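Local structure of uncharacterized protein PA2218 (Pseudomonas aeruginosa, 2HDW) at residues 105-108 against 109-113; 151-154 against 155-159; 179-182 against 183-186; 204-207 against 208-212; 298-301 against 302-305. The protein is of unknown specific function but adopts the alpha/beta hydrolase fold and is probably a hydrolase. All blocks are in the same frame, centred on the assembly; numbering follows the deposited sequence.

Contact 1 of 5, residues 105-108 against 109-113; sequences FGAV and KEQSS
Two donors converge on Val108 O: the amide Gln111 N at 2.9 Å, above the carbonyl plane, and a water, also at 2.9 Å, that in turn accepts from Ser113 N. The first bond closes a type I beta turn from Val108 to Gln111, and the turn delivers the chain from the loop after strand 96-102 into helix 112-122, with Gln111 at the N-cap position. The water thus ties the turn to the first turn of the helix. Gln111 also folds its side chain back. CG stands beside the backbone N (chi1 -64°), and the chain beyond it runs extended, which brings OE1 to Val108 N at 2.9 Å in a nearly straight bond (162° at the hydrogen). Val108 is therefore gripped at both its amide and its carbonyl by the same residue. At the other end of the amide, NE2 donates to Gly272 O. At the two corner residues of the turn, Lys109 NZ and Glu110 OE2 form a salt bridge of 2.7 Å on the syn side of the carboxylate; the lysine also pairs with Asp131 and Glu137, the glutamate with Arg276. The remaining oxygen, Glu110 OE1, lies against Val108 CG2 at 3.1 Å.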
loop_
_atom_site.group_PDB
_atom_site.type_symbol
_atom_site.label_atom_id
_atom_site.label_comp_id
_atom_site.label_asym_id
_atom_site.label_seq_id
_atom_site.Cartn_x
_atom_site.Cartn_y
_atom_site.Cartn_z
ATOM N N PHE A 105 -0.109 0.287 4.466
ATOM C CA PHE A 105 0.832 1.330 4.870
ATOM C C PHE A 105 1.537 0.829 6.134
ATOM O O PHE A 105 0.905 0.652 7.172
ATOM C CB PHE A 105 0.071 2.623 5.178
ATOM C CG PHE A 105 0.948 3.769 5.579
ATOM C CD1 PHE A 105 1.682 4.475 4.626
ATOM C CD2 PHE A 105 1.037 4.156 6.915
ATOM C CE1 PHE A 105 2.486 5.545 4.995
ATOM C CE2 PHE A 105 1.840 5.227 7.299
ATOM C CZ PHE A 105 2.569 5.925 6.336
ATOM N N GLY A 106 2.842 0.600 6.048
ATOM C CA GLY A 106 3.572 0.104 7.202
ATOM C C GLY A 106 3.760 -1.400 7.115
ATOM O O GLY A 106 4.203 -2.047 8.070
ATOM N N ALA A 107 3.414 -1.961 5.962
ATOM C CA ALA A 107 3.553 -3.392 5.726
ATOM C C ALA A 107 4.594 -3.583 4.632
ATOM O O ALA A 107 4.935 -2.635 3.921
ATOM C CB ALA A 107 2.218 -3.985 5.286
ATOM N N VAL A 108 5.107 -4.801 4.503
ATOM C CA VAL A 108 6.095 -5.095 3.472
ATOM C C VAL A 108 5.524 -6.062 2.441
ATOM O O VAL A 108 4.481 -6.690 2.668
ATOM C CB VAL A 108 7.386 -5.699 4.072
ATOM C CG1 VAL A 108 8.097 -4.650 4.903
ATOM C CG2 VAL A 108 7.049 -6.925 4.927
ATOM N N LYS A 109 6.223 -6.183 1.318
ATOM C CA LYS A 109 5.804 -7.042 0.220
ATOM C C LYS A 109 5.581 -8.512 0.576
ATOM O O LYS A 109 4.865 -9.213 -0.135
ATOM C CB LYS A 109 6.821 -6.948 -0.921
ATOM C CG LYS A 109 8.218 -7.455 -0.562
ATOM C CD LYS A 109 9.224 -7.095 -1.648
ATOM C CE LYS A 109 10.597 -7.720 -1.395
ATOM N NZ LYS A 109 11.164 -7.378 -0.058
ATOM N N GLU A 110 6.191 -8.991 1.655
ATOM C CA GLU A 110 6.013 -10.389 2.034
ATOM C C GLU A 110 4.652 -10.630 2.687
ATOM O O GLU A 110 4.250 -11.773 2.914
ATOM C CB GLU A 110 7.130 -10.841 2.980
ATOM C CG GLU A 110 8.529 -10.869 2.351
ATOM C CD GLU A 110 9.150 -9.486 2.203
ATOM O OE1 GLU A 110 8.600 -8.505 2.754
ATOM O OE2 GLU A 110 10.207 -9.379 1.547
ATOM N N GLN A 111 3.941 -9.548 2.986
ATOM C CA GLN A 111 2.638 -9.662 3.608
ATOM C C GLN A 111 1.512 -9.595 2.565
ATOM O O GLN A 111 1.638 -10.183 1.490
ATOM C CB GLN A 111 2.506 -8.594 4.710
ATOM C CG GLN A 111 3.519 -8.835 5.845
ATOM C CD GLN A 111 3.660 -7.674 6.815
ATOM O OE1 GLN A 111 3.830 -6.521 6.408
ATOM N NE2 GLN A 111 3.613 -7.976 8.111
ATOM N N SER A 112 0.434 -8.881 2.866
ATOM C CA SER A 112 -0.716 -8.797 1.968
ATOM C C SER A 112 -0.484 -8.464 0.487
ATOM O O SER A 112 -1.056 -9.125 -0.385
ATOM C CB SER A 112 -1.750 -7.824 2.540
ATOM O OG SER A 112 -2.988 -7.953 1.857
ATOM N N SER A 113 0.322 -7.449 0.186
ATOM C CA SER A 113 0.549 -7.095 -1.215
ATOM C C SER A 113 1.126 -8.276 -1.994
ATOM O O SER A 113 0.768 -8.506 -3.150
ATOM C CB SER A 113 1.473 -5.871 -1.336
ATOM O OG SER A 113 2.730 -6.084 -0.713
HETATM O O HOH W 1 1.659 -6.114 2.374
#

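Contact 2 of 5, residues 151-154 against 155-159; sequences NTED and FSAAV
Through the body of helix 148-164 the backbone bonds step from i to i+4, with Ala157 N 2.8 Å from Glu153 O and Ala158 N 3.0 Å from Asp154 O. Two residues earlier the ladder is slacker: Phe155 N divides itself between Asn151 O and Thr152 O, weakly in both cases. Thr152 O has a stronger donor in a water, at 2.8 Å, and the same water donates to Ser156 OG at 2.7 Å. It therefore spans one turn on the side of the helix where a carbonyl and a hydroxyl four residues apart line up. The hydroxyl is further engaged by Asp192 OD2. Glu153 swings its CG away from the backbone N (chi1 163°) and then bends at chi2, a path that curls the carboxylate forward along the helix until OE2 lies 3.8 Å from Ala157 CB; its OE1 forms a salt bridge with Arg76. Asp154 points its carboxylate out of the helix, where OD1 accepts from both Ser133 OG and Asn75 ND2. Phe155 leans back through CB, 3.5 Å from Thr152 O, while its ring leads off into the core. There the ring meets Phe130 of strand 126-130 edge-to-face and touches Val100 of strand 96-102, so the helix lies over these strands of the central sheet, with helix 180-191 beside it along the Phe155 and Thr152 flank.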
loop_
_atom_site.group_PDB
_atom_site.type_symbol
_atom_site.label_atom_id
_atom_site.label_comp_id
_atom_site.label_asym_id
_atom_site.label_seq_id
_atom_site.Cartn_x
_atom_site.Cartn_y
_atom_site.Cartn_z
ATOM N N ASN A 151 5.806 8.536 -1.282
ATOM C CA ASN A 151 5.116 7.262 -1.415
ATOM C C ASN A 151 4.250 7.231 -2.670
ATOM O O ASN A 151 4.132 6.193 -3.328
ATOM C CB ASN A 151 4.297 6.972 -0.150
ATOM C CG ASN A 151 5.184 6.579 1.030
ATOM O OD1 ASN A 151 6.303 6.096 0.840
ATOM N ND2 ASN A 151 4.686 6.767 2.245
ATOM N N THR A 152 3.649 8.363 -3.019
ATOM C CA THR A 152 2.851 8.401 -4.239
ATOM C C THR A 152 3.823 8.132 -5.392
ATOM O O THR A 152 3.518 7.378 -6.314
ATOM C CB THR A 152 2.157 9.770 -4.409
ATOM O OG1 THR A 152 1.133 9.904 -3.412
ATOM C CG2 THR A 152 1.540 9.895 -5.792
ATOM N N GLU A 153 5.009 8.731 -5.317
ATOM C CA GLU A 153 6.039 8.533 -6.340
ATOM C C GLU A 153 6.467 7.056 -6.435
ATOM O O GLU A 153 6.691 6.537 -7.536
ATOM C CB GLU A 153 7.252 9.423 -6.031
ATOM C CG GLU A 153 8.550 9.056 -6.755
ATOM C CD GLU A 153 8.408 8.986 -8.270
ATOM O OE1 GLU A 153 7.603 9.750 -8.844
ATOM O OE2 GLU A 153 9.122 8.170 -8.896
ATOM N N ASP A 154 6.560 6.377 -5.295
ATOM C CA ASP A 154 6.957 4.963 -5.283
ATOM C C ASP A 154 6.086 4.129 -6.218
ATOM O O ASP A 154 6.572 3.245 -6.921
ATOM C CB ASP A 154 6.853 4.366 -3.876
ATOM C CG ASP A 154 7.931 4.865 -2.931
ATOM O OD1 ASP A 154 9.033 5.227 -3.396
ATOM O OD2 ASP A 154 7.682 4.870 -1.706
ATOM N N PHE A 155 4.790 4.407 -6.222
ATOM C CA PHE A 155 3.868 3.671 -7.072
ATOM C C PHE A 155 4.207 3.848 -8.551
ATOM O O PHE A 155 4.202 2.888 -9.313
ATOM C CB PHE A 155 2.433 4.131 -6.804
ATOM C CG PHE A 155 1.536 3.044 -6.289
ATOM C CD1 PHE A 155 0.687 3.281 -5.210
ATOM C CD2 PHE A 155 1.517 1.791 -6.900
ATOM C CE1 PHE A 155 -0.172 2.285 -4.744
ATOM C CE2 PHE A 155 0.661 0.784 -6.444
ATOM C CZ PHE A 155 -0.187 1.033 -5.361
ATOM N N SER A 156 4.503 5.077 -8.955
ATOM C CA SER A 156 4.838 5.339 -10.347
ATOM C C SER A 156 6.241 4.844 -10.690
ATOM O O SER A 156 6.547 4.579 -11.854
ATOM C CB SER A 156 4.689 6.828 -10.652
ATOM O OG SER A 156 3.310 7.168 -10.716
ATOM N N ALA A 157 7.095 4.718 -9.679
ATOM C CA ALA A 157 8.442 4.207 -9.896
ATOM C C ALA A 157 8.300 2.718 -10.203
ATOM O O ALA A 157 9.060 2.161 -11.001
ATOM C CB ALA A 157 9.296 4.408 -8.651
ATOM N N ALA A 158 7.315 2.085 -9.566
ATOM C CA ALA A 158 7.052 0.664 -9.774
ATOM C C ALA A 158 6.470 0.464 -11.172
ATOM O O ALA A 158 6.802 -0.504 -11.860
ATOM C CB ALA A 158 6.084 0.140 -8.713
ATOM N N VAL A 159 5.608 1.385 -11.597
ATOM C CA VAL A 159 5.019 1.302 -12.927
ATOM C C VAL A 159 6.140 1.482 -13.954
ATOM O O VAL A 159 6.128 0.851 -15.013
ATOM C CB VAL A 159 3.934 2.384 -13.129
ATOM C CG1 VAL A 159 3.475 2.406 -14.583
ATOM C CG2 VAL A 159 2.746 2.093 -12.213
HETATM O O HOH W 2 2.690 8.775 -8.649
#

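Contact 3 of 5, residues 179-182 against 183-186; sequences CGWG and GMAL
The strand-turn-helix joining strand 173-178 to helix 180-191 contains this contact, and its sharp turn at Cys179, with a positive phi of 53°, is consistent with the nucleophile elbow of alpha/beta hydrolases. Cys179 probably occupies the position of the nucleophile in that fold, although no catalytic role is established for it. The turn is closed by Gly182 N on Cys179 O at 2.9 Å. Beyond it the helical bonds begin: Gly183 N reaches Gly180 O only weakly, Ala185 N meets Trp181 O at 2.8 Å from above the carbonyl plane, and Leu186 N meets Gly182 O at 3.2 Å in a nearly straight line (167° at the hydrogen).

Trp181 and Met184 supply the main side-chain contact, a Met-aromatic one. Met184 CB packs on Trp181 CE3 at 3.7 Å, and bends at chi2 and chi3 turn the thioether back over one face of the indole. Its methyl CE then sits 4.2 Å above the centroid of the five-membered ring in a CH-pi contact, with SD farther off, above the six-membered ring. CE also touches Gly180 O at 3.6 Å. The unit is a beta-alpha-beta one: Ala185 and Leu186 pack on Val198 of strand 197-201. Trp181 and Met184 face helix 148-164, where Ala185 also touches Phe155, and the indole and the Phe130 ring of strand 126-130 meet edge-to-face.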
loop_
_atom_site.group_PDB
_atom_site.type_symbol
_atom_site.label_atom_id
_atom_site.label_comp_id
_atom_site.label_asym_id
_atom_site.label_seq_id
_atom_site.Cartn_x
_atom_site.Cartn_y
_atom_site.Cartn_z
ATOM N N CYS A 179 -5.247 -0.975 1.884
ATOM C CA CYS A 179 -5.183 -0.235 3.134
ATOM C C CYS A 179 -4.713 1.203 2.888
ATOM O O CYS A 179 -5.256 1.906 2.032
ATOM C CB CYS A 179 -4.225 -0.973 4.081
ATOM S SG CYS A 179 -4.313 -0.525 5.840
ATOM N N GLY A 180 -3.694 1.630 3.628
ATOM C CA GLY A 180 -3.175 2.978 3.476
ATOM C C GLY A 180 -2.708 3.319 2.072
ATOM O O GLY A 180 -2.728 4.482 1.669
ATOM N N TRP A 181 -2.281 2.317 1.311
ATOM C CA TRP A 181 -1.825 2.594 -0.042
ATOM C C TRP A 181 -2.963 2.690 -1.045
ATOM O O TRP A 181 -2.745 2.952 -2.237
ATOM C CB TRP A 181 -0.789 1.564 -0.471
ATOM C CG TRP A 181 0.548 1.898 0.107
ATOM C CD1 TRP A 181 0.941 1.763 1.414
ATOM C CD2 TRP A 181 1.634 2.530 -0.574
ATOM N NE1 TRP A 181 2.208 2.282 1.586
ATOM C CE2 TRP A 181 2.653 2.761 0.381
ATOM C CE3 TRP A 181 1.844 2.930 -1.901
ATOM C CZ2 TRP A 181 3.863 3.376 0.050
ATOM C CZ3 TRP A 181 3.050 3.542 -2.231
ATOM C CH2 TRP A 181 4.044 3.758 -1.256
ATOM N N GLY A 182 -4.183 2.478 -0.557
ATOM C CA GLY A 182 -5.342 2.616 -1.417
ATOM C C GLY A 182 -5.422 4.104 -1.728
ATOM O O GLY A 182 -5.715 4.508 -2.845
ATOM N N GLY A 183 -5.140 4.929 -0.722
ATOM C CA GLY A 183 -5.169 6.367 -0.920
ATOM C C GLY A 183 -4.037 6.805 -1.834
ATOM O O GLY A 183 -4.222 7.663 -2.697
ATOM N N MET A 184 -2.859 6.214 -1.646
ATOM C CA MET A 184 -1.702 6.546 -2.473
ATOM C C MET A 184 -1.916 6.100 -3.926
ATOM O O MET A 184 -1.459 6.764 -4.856
ATOM C CB MET A 184 -0.432 5.892 -1.912
ATOM C CG MET A 184 0.585 6.864 -1.267
ATOM S SD MET A 184 0.102 7.593 0.336
ATOM C CE MET A 184 0.476 6.210 1.452
ATOM N N ALA A 185 -2.607 4.979 -4.119
ATOM C CA ALA A 185 -2.865 4.477 -5.466
ATOM C C ALA A 185 -3.746 5.458 -6.237
ATOM O O ALA A 185 -3.451 5.798 -7.380
ATOM C CB ALA A 185 -3.537 3.097 -5.410
ATOM N N LEU A 186 -4.824 5.917 -5.614
ATOM C CA LEU A 186 -5.723 6.872 -6.264
ATOM C C LEU A 186 -4.970 8.166 -6.545
ATOM O O LEU A 186 -5.163 8.795 -7.588
ATOM C CB LEU A 186 -6.936 7.159 -5.372
ATOM C CG LEU A 186 -7.865 5.967 -5.136
ATOM C CD1 LEU A 186 -8.873 6.289 -4.038
ATOM C CD2 LEU A 186 -8.572 5.616 -6.440
#

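Contact 4 of 5, residues 204-207 against 208-212; sequences YDMT and RVMSK
Arg208, Thr207 and Val209 are the residues most covered in the short helix 206-212, whose N-cap is Asp205. Arg208 N meets Asp205 OD1 at 3.1 Å from above the carboxylate plane. Thr207 OG1 donates to the same oxygen at 2.8 Å, on its syn side and close to the plane, and a weak bond from Thr207 N adds a third grip. With a negative carboxylate at the amino end, the cap would probably also interact favourably with the helix dipole. Asp205 reaches the amides because its CG lies opposite the backbone N (chi1 166°), directed forward over the turn. The guanidinium does not touch the carboxylate: the two planes stand 86° apart, and a water in the guanidinium plane links them, donating to Asp205 OD2 at 2.6 Å and accepting from Arg208 NE at 3.0 Å. The Arg208 side chain also touches Phe322 and Thr325 of helix 320-329. Farther along the helix, Thr207 O takes two donors from opposite faces of its plane, Ser211 OG at 2.8 Å and Ser211 N at 3.0 Å. Val209 N bonds to Asp205 O, and its two methyls part company: CG2 approaches the ring of Tyr204, whose hydroxyl is held by Tyr214, Tyr263 and His318, while CG1 runs beside Met206. The doubly bent thioether of Met206 places its methyl CE 3.6 Å from Val209 CG1 and 4.0 Å from Met210 CE.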
loop_
_atom_site.group_PDB
_atom_site.type_symbol
_atom_site.label_atom_id
_atom_site.label_comp_id
_atom_site.label_asym_id
_atom_site.label_seq_id
_atom_site.Cartn_x
_atom_site.Cartn_y
_atom_site.Cartn_z
ATOM N N TYR A 204 -7.425 3.444 3.316
ATOM C CA TYR A 204 -7.295 4.497 4.316
ATOM C C TYR A 204 -6.752 5.651 3.475
ATOM O O TYR A 204 -6.113 5.421 2.446
ATOM C CB TYR A 204 -6.188 4.192 5.329
ATOM C CG TYR A 204 -6.568 3.593 6.664
ATOM C CD1 TYR A 204 -7.145 2.326 6.752
ATOM C CD2 TYR A 204 -6.212 4.236 7.855
ATOM C CE1 TYR A 204 -7.341 1.707 7.985
ATOM C CE2 TYR A 204 -6.404 3.625 9.093
ATOM C CZ TYR A 204 -6.962 2.357 9.150
ATOM O OH TYR A 204 -7.090 1.715 10.365
ATOM N N ASP A 205 -7.016 6.879 3.893
ATOM C CA ASP A 205 -6.424 8.041 3.242
ATOM C C ASP A 205 -5.495 8.404 4.401
ATOM O O ASP A 205 -5.952 8.967 5.397
ATOM C CB ASP A 205 -7.449 9.159 3.018
ATOM C CG ASP A 205 -6.795 10.488 2.659
ATOM O OD1 ASP A 205 -5.620 10.685 3.028
ATOM O OD2 ASP A 205 -7.452 11.347 2.032
ATOM N N MET A 206 -4.214 8.050 4.306
ATOM C CA MET A 206 -3.302 8.328 5.410
ATOM C C MET A 206 -3.153 9.796 5.835
ATOM O O MET A 206 -2.857 10.062 7.006
ATOM C CB MET A 206 -1.919 7.711 5.143
ATOM C CG MET A 206 -1.887 6.163 5.098
ATOM S SD MET A 206 -2.691 5.286 6.507
ATOM C CE MET A 206 -1.716 5.956 7.862
ATOM N N THR A 207 -3.352 10.752 4.922
ATOM C CA THR A 207 -3.222 12.154 5.316
ATOM C C THR A 207 -4.429 12.535 6.168
ATOM O O THR A 207 -4.313 13.295 7.133
ATOM C CB THR A 207 -3.113 13.124 4.094
ATOM O OG1 THR A 207 -4.326 13.102 3.326
ATOM C CG2 THR A 207 -1.937 12.731 3.215
ATOM N N ARG A 208 -5.588 11.984 5.823
ATOM C CA ARG A 208 -6.797 12.268 6.585
ATOM C C ARG A 208 -6.718 11.653 7.983
ATOM O O ARG A 208 -7.017 12.316 8.973
ATOM C CB ARG A 208 -8.033 11.722 5.864
ATOM C CG ARG A 208 -9.329 11.883 6.650
ATOM C CD ARG A 208 -10.498 11.206 5.942
ATOM N NE ARG A 208 -10.971 11.977 4.794
ATOM C CZ ARG A 208 -11.796 13.018 4.881
ATOM N NH1 ARG A 208 -12.251 13.413 6.064
ATOM N NH2 ARG A 208 -12.151 13.672 3.784
ATOM N N VAL A 209 -6.301 10.393 8.077
ATOM C CA VAL A 209 -6.244 9.748 9.384
ATOM C C VAL A 209 -5.214 10.381 10.319
ATOM O O VAL A 209 -5.448 10.481 11.522
ATOM C CB VAL A 209 -5.977 8.223 9.265
ATOM C CG1 VAL A 209 -4.533 7.948 8.880
ATOM C CG2 VAL A 209 -6.315 7.547 10.580
ATOM N N MET A 210 -4.081 10.819 9.778
ATOM C CA MET A 210 -3.071 11.443 10.623
ATOM C C MET A 210 -3.432 12.879 10.995
ATOM O O MET A 210 -3.012 13.386 12.044
ATOM C CB MET A 210 -1.699 11.401 9.945
ATOM C CG MET A 210 -1.017 10.051 10.117
ATOM S SD MET A 210 0.745 10.051 9.839
ATOM C CE MET A 210 0.836 9.049 8.414
ATOM N N SER A 211 -4.222 13.525 10.145
ATOM C CA SER A 211 -4.634 14.901 10.395
ATOM C C SER A 211 -5.883 15.005 11.271
ATOM O O SER A 211 -5.947 15.858 12.163
ATOM C CB SER A 211 -4.882 15.622 9.070
ATOM O OG SER A 211 -3.688 15.707 8.312
ATOM N N LYS A 212 -6.864 14.135 11.030
ATOM C CA LYS A 212 -8.123 14.165 11.780
ATOM C C LYS A 212 -8.406 12.959 12.682
ATOM O O LYS A 212 -9.432 12.928 13.365
ATOM C CB LYS A 212 -9.299 14.319 10.810
ATOM C CG LYS A 212 -9.207 15.517 9.875
ATOM C CD LYS A 212 -10.385 15.533 8.907
ATOM C CE LYS A 212 -10.372 16.776 8.028
ATOM N NZ LYS A 212 -11.489 16.763 7.032
HETATM O O HOH W 3 -10.100 11.409 2.033
#

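Contact 5 of 5, residues 298-301 against 302-305; sequences LTYI and KEIS
Glu303 N donates to Tyr300 O at 2.9 Å, and Ile304 N to Ile301 O at 3.3 Å; in both the donor stands above the carbonyl plane, as the tight i to i+3 spacing of a short 3-10 turn brings about. Overlapping it, a type I beta turn from Leu298 to Ile301 is closed by Ile301 N on Leu298 O at 3.2 Å, so the two turns share Tyr300 and Ile301. Lys302 N is satisfied by a water at 3.0 Å, and that water donates to Thr299 O at 2.8 Å, linking the beta turn to the 3-10 turn. The following carbonyls look elsewhere: Glu303 O accepts from Arg307 NH2 and Ile304 O from Arg307 NE, so one guanidinium serves both, while Ser305 OG bonds to Glu332 O.

On the surface side, Glu303 and Tyr300 extend in the same direction. Glu303 OE2 comes up to the edge of the tyrosine ring, near its plane, 3.5 Å from CD1, with the carboxylate turned 62° from the ring. On the buried side Ile301 sends CG1 opposite its backbone N (chi1 -172°), where it meets Ile304 CD1 at 4.1 Å. The loop connects helix 289-292 to strand 309-314, and packs through Leu298, Tyr300 and Ile304 on helix 180-191, with Ile301 facing Ala330 just past helix 320-329.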
loop_
_atom_site.group_PDB
_atom_site.type_symbol
_atom_site.label_atom_id
_atom_site.label_comp_id
_atom_site.label_asym_id
_atom_site.label_seq_id
_atom_site.Cartn_x
_atom_site.Cartn_y
_atom_site.Cartn_z
ATOM N N LEU A 298 -5.263 12.958 -2.977
ATOM C CA LEU A 298 -6.578 12.874 -3.625
ATOM C C LEU A 298 -7.194 14.181 -4.113
ATOM O O LEU A 298 -8.372 14.211 -4.483
ATOM C CB LEU A 298 -7.576 12.176 -2.698
ATOM C CG LEU A 298 -7.143 10.836 -2.099
ATOM C CD1 LEU A 298 -8.306 10.246 -1.301
ATOM C CD2 LEU A 298 -6.710 9.885 -3.197
ATOM N N THR A 299 -6.415 15.258 -4.138
ATOM C CA THR A 299 -6.948 16.532 -4.602
ATOM C C THR A 299 -7.528 16.415 -6.007
ATOM O O THR A 299 -8.598 16.955 -6.301
ATOM C CB THR A 299 -5.860 17.625 -4.633
ATOM O OG1 THR A 299 -5.301 17.775 -3.326
ATOM C CG2 THR A 299 -6.456 18.967 -5.069
ATOM N N TYR A 300 -6.815 15.698 -6.868
ATOM C CA TYR A 300 -7.213 15.537 -8.260
ATOM C C TYR A 300 -7.848 14.189 -8.593
ATOM O O TYR A 300 -7.775 13.715 -9.732
ATOM C CB TYR A 300 -5.984 15.783 -9.132
ATOM C CG TYR A 300 -5.380 17.151 -8.879
ATOM C CD1 TYR A 300 -5.939 18.289 -9.453
ATOM C CD2 TYR A 300 -4.287 17.314 -8.020
ATOM C CE1 TYR A 300 -5.436 19.557 -9.185
ATOM C CE2 TYR A 300 -3.772 18.585 -7.738
ATOM C CZ TYR A 300 -4.359 19.703 -8.329
ATOM O OH TYR A 300 -3.889 20.970 -8.067
ATOM N N ILE A 301 -8.502 13.590 -7.604
ATOM C CA ILE A 301 -9.135 12.292 -7.785
ATOM C C ILE A 301 -10.132 12.228 -8.946
ATOM O O ILE A 301 -10.276 11.188 -9.582
ATOM C CB ILE A 301 -9.825 11.845 -6.472
ATOM C CG1 ILE A 301 -10.312 10.405 -6.608
ATOM C CG2 ILE A 301 -10.968 12.802 -6.125
ATOM C CD1 ILE A 301 -10.835 9.815 -5.318
ATOM N N LYS A 302 -10.810 13.336 -9.234
ATOM C CA LYS A 302 -11.780 13.357 -10.326
ATOM C C LYS A 302 -11.115 13.276 -11.696
ATOM O O LYS A 302 -11.785 13.027 -12.704
ATOM C CB LYS A 302 -12.644 14.619 -10.259
ATOM C CG LYS A 302 -13.608 14.651 -9.085
ATOM C CD LYS A 302 -14.371 15.975 -9.045
ATOM C CE LYS A 302 -15.410 15.989 -7.932
ATOM N NZ LYS A 302 -16.081 17.318 -7.800
ATOM N N GLU A 303 -9.801 13.481 -11.729
ATOM C CA GLU A 303 -9.063 13.432 -12.982
ATOM C C GLU A 303 -8.573 12.040 -13.340
ATOM O O GLU A 303 -7.772 11.866 -14.259
ATOM C CB GLU A 303 -7.920 14.452 -12.964
ATOM C CG GLU A 303 -8.460 15.876 -13.083
ATOM C CD GLU A 303 -7.392 16.943 -13.011
ATOM O OE1 GLU A 303 -6.266 16.703 -13.490
ATOM O OE2 GLU A 303 -7.692 18.033 -12.485
ATOM N N ILE A 304 -9.058 11.051 -12.597
ATOM C CA ILE A 304 -8.747 9.666 -12.900
ATOM C C ILE A 304 -9.688 9.374 -14.069
ATOM O O ILE A 304 -9.317 8.703 -15.037
ATOM C CB ILE A 304 -9.055 8.733 -11.697
ATOM C CG1 ILE A 304 -7.944 8.872 -10.645
ATOM C CG2 ILE A 304 -9.160 7.278 -12.161
ATOM C CD1 ILE A 304 -8.238 8.174 -9.323
ATOM N N SER A 305 -10.908 9.900 -13.987
ATOM C CA SER A 305 -11.884 9.710 -15.066
ATOM C C SER A 305 -11.261 10.310 -16.330
ATOM O O SER A 305 -10.503 11.278 -16.244
ATOM C CB SER A 305 -13.189 10.437 -14.731
ATOM O OG SER A 305 -14.116 10.365 -15.806
HETATM O O HOH W 4 -10.493 16.073 -8.124
#

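How the contacts relate
Contact 3 is the hub, touching all four others, and its turn at Cys179 probably marks the active-site region of the fold. Cys179 O lies 3.0 Å from Tyr204 N, a probable hydrogen bond to contact 4. From contact 1, Phe105 packs against both: its CA is 3.5 Å from Trp181 CD1, and its CD2 is 3.4 Å from Met206 CE. Contact 2 packs on contact 3, Phe155 CE1 standing 3.5 Å from Ala185 CB. Contact 5 meets contact 3 through Leu298 CD2, 3.5 Å from Leu186 CB, but stays clear of contact 1, whose nearest atoms are about 13 Å away.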